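Local coordinates for microtubule-associated serine/threonine-protein kinase 4 (Homo sapiens, PDB 2W7R) that probably phosphorylates protein serines and threonines through its kinase domain, and carries a PDZ domain, a module that typically binds C-terminal peptides, at residues Ile21-Gly26 and Thr32-Val37; Ala49-Gly54 and Val84-Thr89. All coordinates share one frame; numbering follows the deposited sequence.

Contact 1: residues Ile21-Gly26 and Thr32-Val37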
loop_
_atom_site.group_PDB
_atom_site.type_symbol
_atom_site.label_atom_id
_atom_site.label_comp_id
_atom_site.label_asym_id
_atom_site.label_seq_id
_atom_site.Cartn_x
_atom_site.Cartn_y
_atom_site.Cartn_z
ATOM N N ILE A 21 0.074 0.141 -9.678
ATOM C CA ILE A 21 0.321 -1.101 -8.948
ATOM C C ILE A 21 -0.565 -2.218 -9.441
ATOM O O ILE A 21 -1.617 -1.973 -10.057
ATOM C CB ILE A 21 0.122 -0.939 -7.415
ATOM C CG1 ILE A 21 -1.354 -0.747 -7.049
ATOM C CG2 ILE A 21 0.983 0.216 -6.892
ATOM C CD1 ILE A 21 -1.578 -0.737 -5.543
ATOM N N ARG A 22 -0.166 -3.444 -9.134
ATOM C CA ARG A 22 -1.038 -4.596 -9.335
ATOM C C ARG A 22 -1.177 -5.308 -8.015
ATOM O O ARG A 22 -0.182 -5.543 -7.327
ATOM C CB ARG A 22 -0.454 -5.584 -10.329
ATOM C CG ARG A 22 -0.320 -5.081 -11.742
ATOM C CD ARG A 22 0.258 -6.189 -12.621
ATOM N NE ARG A 22 0.459 -5.727 -13.987
ATOM C CZ ARG A 22 0.927 -6.485 -14.968
ATOM N NH1 ARG A 22 1.238 -7.758 -14.739
ATOM N NH2 ARG A 22 1.084 -5.969 -16.176
ATOM N N VAL A 23 -2.400 -5.694 -7.680
ATOM C CA VAL A 23 -2.646 -6.355 -6.406
ATOM C C VAL A 23 -3.147 -7.765 -6.670
ATOM O O VAL A 23 -4.218 -7.954 -7.262
ATOM C CB VAL A 23 -3.659 -5.565 -5.578
ATOM C CG1 VAL A 23 -3.962 -6.300 -4.275
ATOM C CG2 VAL A 23 -3.120 -4.167 -5.300
ATOM N N TYR A 24 -2.366 -8.760 -6.266
ATOM C CA TYR A 24 -2.685 -10.152 -6.591
ATOM C C TYR A 24 -3.462 -10.802 -5.466
ATOM O O TYR A 24 -3.245 -10.500 -4.296
ATOM C CB TYR A 24 -1.402 -10.948 -6.875
ATOM C CG TYR A 24 -0.735 -10.548 -8.165
ATOM C CD1 TYR A 24 0.060 -9.402 -8.233
ATOM C CD2 TYR A 24 -0.887 -11.315 -9.309
ATOM C CE1 TYR A 24 0.673 -9.017 -9.422
ATOM C CE2 TYR A 24 -0.284 -10.946 -10.496
ATOM C CZ TYR A 24 0.508 -9.799 -10.541
ATOM O OH TYR A 24 1.095 -9.446 -11.740
ATOM N N VAL A 25 -4.385 -11.685 -5.829
ATOM C CA VAL A 25 -5.160 -12.419 -4.847
ATOM C C VAL A 25 -4.536 -13.788 -4.619
ATOM O O VAL A 25 -4.333 -14.547 -5.565
ATOM C CB VAL A 25 -6.615 -12.587 -5.312
ATOM C CG1 VAL A 25 -7.471 -13.139 -4.179
ATOM C CG2 VAL A 25 -7.164 -11.255 -5.831
ATOM N N GLY A 26 -4.207 -14.091 -3.367
ATOM C CA GLY A 26 -3.636 -15.385 -3.036
ATOM C C GLY A 26 -2.434 -15.708 -3.902
ATOM O O GLY A 26 -1.622 -14.833 -4.193
ATOM N N THR A 32 -5.759 -6.954 -9.625
ATOM C CA THR A 32 -6.498 -5.728 -9.905
ATOM C C THR A 32 -5.505 -4.570 -10.010
ATOM O O THR A 32 -4.415 -4.607 -9.413
ATOM C CB THR A 32 -7.559 -5.435 -8.838
ATOM O OG1 THR A 32 -6.971 -5.429 -7.524
ATOM C CG2 THR A 32 -8.668 -6.517 -8.887
ATOM N N VAL A 33 -5.875 -3.550 -10.773
ATOM C CA VAL A 33 -4.954 -2.466 -11.111
ATOM C C VAL A 33 -5.373 -1.197 -10.395
ATOM O O VAL A 33 -6.568 -0.860 -10.354
ATOM C CB VAL A 33 -4.962 -2.210 -12.616
ATOM C CG1 VAL A 33 -4.127 -0.986 -12.959
ATOM C CG2 VAL A 33 -4.461 -3.442 -13.351
ATOM N N HIS A 34 -4.397 -0.494 -9.818
ATOM C CA HIS A 34 -4.667 0.714 -9.067
ATOM C C HIS A 34 -3.557 1.726 -9.235
ATOM O O HIS A 34 -2.503 1.433 -9.797
ATOM C CB HIS A 34 -4.808 0.401 -7.577
ATOM C CG HIS A 34 -5.692 -0.773 -7.305
ATOM N ND1 HIS A 34 -7.049 -0.647 -7.087
ATOM C CD2 HIS A 34 -5.421 -2.100 -7.279
ATOM C CE1 HIS A 34 -7.569 -1.848 -6.907
ATOM N NE2 HIS A 34 -6.605 -2.745 -7.015
ATOM N N HIS A 35 -3.832 2.932 -8.756
ATOM C CA HIS A 35 -2.858 4.017 -8.743
ATOM C C HIS A 35 -2.705 4.447 -7.313
ATOM O O HIS A 35 -3.687 4.778 -6.635
ATOM C CB HIS A 35 -3.353 5.188 -9.590
ATOM C CG HIS A 35 -3.599 4.817 -11.017
ATOM N ND1 HIS A 35 -2.602 4.829 -11.967
ATOM C CD2 HIS A 35 -4.715 4.380 -11.647
ATOM C CE1 HIS A 35 -3.096 4.429 -13.126
ATOM N NE2 HIS A 35 -4.376 4.149 -12.959
ATOM N N ILE A 36 -1.469 4.457 -6.840
ATOM C CA ILE A 36 -1.206 4.732 -5.447
ATOM C C ILE A 36 -0.388 6.005 -5.313
ATOM O O ILE A 36 0.440 6.314 -6.170
ATOM C CB ILE A 36 -0.454 3.539 -4.806
ATOM C CG1 ILE A 36 -0.488 3.611 -3.290
ATOM C CG2 ILE A 36 0.976 3.450 -5.320
ATOM C CD1 ILE A 36 0.165 2.407 -2.627
ATOM N N VAL A 37 -0.645 6.762 -4.253
ATOM C CA VAL A 37 0.238 7.863 -3.914
ATOM C C VAL A 37 1.498 7.229 -3.355
ATOM O O VAL A 37 1.455 6.529 -2.335
ATOM C CB VAL A 37 -0.377 8.787 -2.868
ATOM C CG1 VAL A 37 0.632 9.854 -2.457
ATOM C CG2 VAL A 37 -1.652 9.420 -3.422
HETATM O O HOH W 1 -7.024 -7.703 -6.204
#
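I21 and H34 form a hydrogen-bonded antiparallel pair, I21 N to H34 O at 2.9 Å and H34 N to I21 O at 3.2 Å; V23 and T32 form another. The tight part lies on the face carrying I21, V23, H34 and I36, with T32 at its exposed outer end. There I21 CG1 sits at the H34 imidazole edge, near its plane, 3.7 Å from H34 CB. I21 CG2, anti to the carbonyl carbon, meets I36 CG2 at 3.6 Å, the side chains crossing at about a right angle. V23 CG2 comes obliquely to the H34 ring, 3.7 Å from CD2. The ring's NE2 shares a 2.8 Å hydrogen bond with T32 OG1, which limits its rotation. Towards the turn the backbone pairing holds but side-chain packing thins, and a water links T32 OG1 to V23 O. On the reverse face the non-hydrogen-bonded pair R22 and V33 only skirts backbone carbonyls of the opposite strand; extended R22 brings NH1 to a weak hydrogen bond with Y24 OH, in the guanidinium plane. In this hairpin of strands 16-24 and 31-40, L56 packs on I21, H34 and I36, F91 on I21, V23 and I36; I21-V23 continue the sheet into the second subunit.

Contact 2: residues Ala49-Gly54 and Val84-Thr89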
loop_
_atom_site.group_PDB
_atom_site.type_symbol
_atom_site.label_atom_id
_atom_site.label_comp_id
_atom_site.label_asym_id
_atom_site.label_seq_id
_atom_site.Cartn_x
_atom_site.Cartn_y
_atom_site.Cartn_z
ATOM N N ALA A 49 -2.272 19.288 2.866
ATOM C CA ALA A 49 -3.644 18.902 2.550
ATOM C C ALA A 49 -4.036 17.558 3.153
ATOM O O ALA A 49 -5.216 17.219 3.211
ATOM C CB ALA A 49 -3.853 18.879 1.041
ATOM N N GLY A 50 -3.047 16.787 3.586
ATOM C CA GLY A 50 -3.321 15.524 4.244
ATOM C C GLY A 50 -3.296 14.325 3.319
ATOM O O GLY A 50 -3.738 13.241 3.697
ATOM N N LEU A 51 -2.791 14.513 2.103
ATOM C CA LEU A 51 -2.595 13.388 1.194
ATOM C C LEU A 51 -1.519 12.506 1.799
ATOM O O LEU A 51 -0.526 13.012 2.325
ATOM C CB LEU A 51 -2.147 13.872 -0.185
ATOM C CG LEU A 51 -2.197 12.833 -1.303
ATOM C CD1 LEU A 51 -3.641 12.523 -1.647
ATOM C CD2 LEU A 51 -1.444 13.329 -2.531
ATOM N N LYS A 52 -1.702 11.190 1.731
ATOM C CA LYS A 52 -0.733 10.291 2.348
ATOM C C LYS A 52 -0.246 9.160 1.445
ATOM O O LYS A 52 -1.018 8.565 0.703
ATOM C CB LYS A 52 -1.284 9.725 3.657
ATOM C CG LYS A 52 -1.421 10.781 4.755
ATOM C CD LYS A 52 -1.111 10.204 6.124
ATOM N N ALA A 53 1.046 8.870 1.534
ATOM C CA ALA A 53 1.628 7.728 0.847
ATOM C C ALA A 53 0.860 6.463 1.203
ATOM O O ALA A 53 0.507 6.246 2.367
ATOM C CB ALA A 53 3.091 7.580 1.214
ATOM N N GLY A 54 0.596 5.639 0.195
ATOM C CA GLY A 54 -0.200 4.442 0.383
ATOM C C GLY A 54 -1.671 4.592 0.030
ATOM O O GLY A 54 -2.360 3.598 -0.143
ATOM N N VAL A 84 -6.434 21.225 -7.159
ATOM C CA VAL A 84 -6.862 19.895 -7.592
ATOM C C VAL A 84 -7.559 19.141 -6.464
ATOM O O VAL A 84 -7.229 19.304 -5.294
ATOM C CB VAL A 84 -5.677 19.054 -8.112
ATOM C CG1 VAL A 84 -4.787 18.605 -6.956
ATOM C CG2 VAL A 84 -6.183 17.842 -8.902
ATOM N N SER A 85 -8.535 18.316 -6.826
ATOM C CA SER A 85 -9.246 17.515 -5.851
ATOM C C SER A 85 -8.888 16.054 -6.091
ATOM O O SER A 85 -8.967 15.582 -7.216
ATOM C CB SER A 85 -10.751 17.725 -6.021
ATOM O OG SER A 85 -11.481 17.067 -5.005
ATOM N N ILE A 86 -8.465 15.348 -5.049
ATOM C CA ILE A 86 -8.116 13.937 -5.203
ATOM C C ILE A 86 -8.961 13.078 -4.272
ATOM O O ILE A 86 -8.938 13.258 -3.054
ATOM C CB ILE A 86 -6.616 13.688 -4.943
ATOM C CG1 ILE A 86 -5.771 14.537 -5.892
ATOM C CG2 ILE A 86 -6.261 12.210 -5.104
ATOM C CD1 ILE A 86 -4.302 14.252 -5.809
ATOM N N THR A 87 -9.724 12.155 -4.849
ATOM C CA THR A 87 -10.510 11.234 -4.051
ATOM C C THR A 87 -9.683 9.983 -3.811
ATOM O O THR A 87 -9.136 9.401 -4.748
ATOM C CB THR A 87 -11.822 10.857 -4.753
ATOM O OG1 THR A 87 -12.519 12.048 -5.143
ATOM C CG2 THR A 87 -12.705 10.024 -3.832
ATOM N N THR A 88 -9.580 9.582 -2.551
ATOM C CA THR A 88 -8.769 8.432 -2.183
ATOM C C THR A 88 -9.565 7.434 -1.362
ATOM O O THR A 88 -10.614 7.764 -0.801
ATOM C CB THR A 88 -7.531 8.853 -1.365
ATOM O OG1 THR A 88 -7.948 9.374 -0.097
ATOM C CG2 THR A 88 -6.726 9.912 -2.108
ATOM N N THR A 89 -9.054 6.212 -1.298
ATOM C CA THR A 89 -9.668 5.157 -0.509
ATOM C C THR A 89 -8.572 4.344 0.188
ATOM O O THR A 89 -7.446 4.274 -0.301
ATOM C CB THR A 89 -10.526 4.247 -1.408
ATOM O OG1 THR A 89 -11.358 3.408 -0.599
ATOM C CG2 THR A 89 -9.641 3.386 -2.306
#
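L51 reaches strand 83-89 with one methyl, CD1, which faces two residues of that strand at once. T88 CG2 is the closer partner, 4.1 Å from L51 CD1, and I86 CG2 lies 4.3 Å from the same carbon. The two strand residues are alternate members of 84-89, so both side chains set out toward the loop, while T87 between them points away. The leucine starts differently: its side chain sets out across the direction of the strand, and only its end turns nearer. With chi1 at -167°, CG lies opposite the backbone N, and chi2 near 70° then brings CD1 round to the strand. L51 and T88 run obliquely to each other, so they meet methyl to methyl and do not lie along one another. In T88 the methyl is anti to the carbonyl carbon, while OG1 stands between N and the carbonyl carbon (chi1 67°). The threonine thus gives its apolar branch to the leucine, and its hydroxyl has a hydrogen-bonding partner outside the two segments. Behind L51 the chain has just left helix 45-49 through a Schellman motif, in which G50 takes a positive phi. F16 of strand 16-24 touches both L51 and I86, and I7 of strand 5-8 also packs on I86, placing the contact in the interior of the PDZ fold. The backbones stay well apart, L51 CA to I86 CA being 8.5 Å, so the side chains alone span the distance. What meets is methyl against methyl, a light, purely apolar van der Waals touch with 105 Å² buried in all. Such a contact imposes no strict direction; any gain probably comes from keeping methyl surface from water, within the core shared with F16.

Contacts 1 and 2 lie in series along the chain, with centres about 17 Å apart, yet they touch where strand 31-40 runs inward. V37 O is 2.8 Å from G54 N, a probable hydrogen bond, and I36 CD1 packs 3.7 Å from G54 CA. V37 CG2 also reaches L51 CD2 at 4.0 Å, so L51 packs on both strand 31-40 and strand 83-89. Contact 1 lies in the outer hairpin, about 12 Å from the centre of the chain, and contact 2 in the interior, about 6 Å from it. PDZ domains usually bind peptides in the groove between the strand and helix corresponding to 16-24 and 70-78. Separately, residues 21-23 pair with the second subunit.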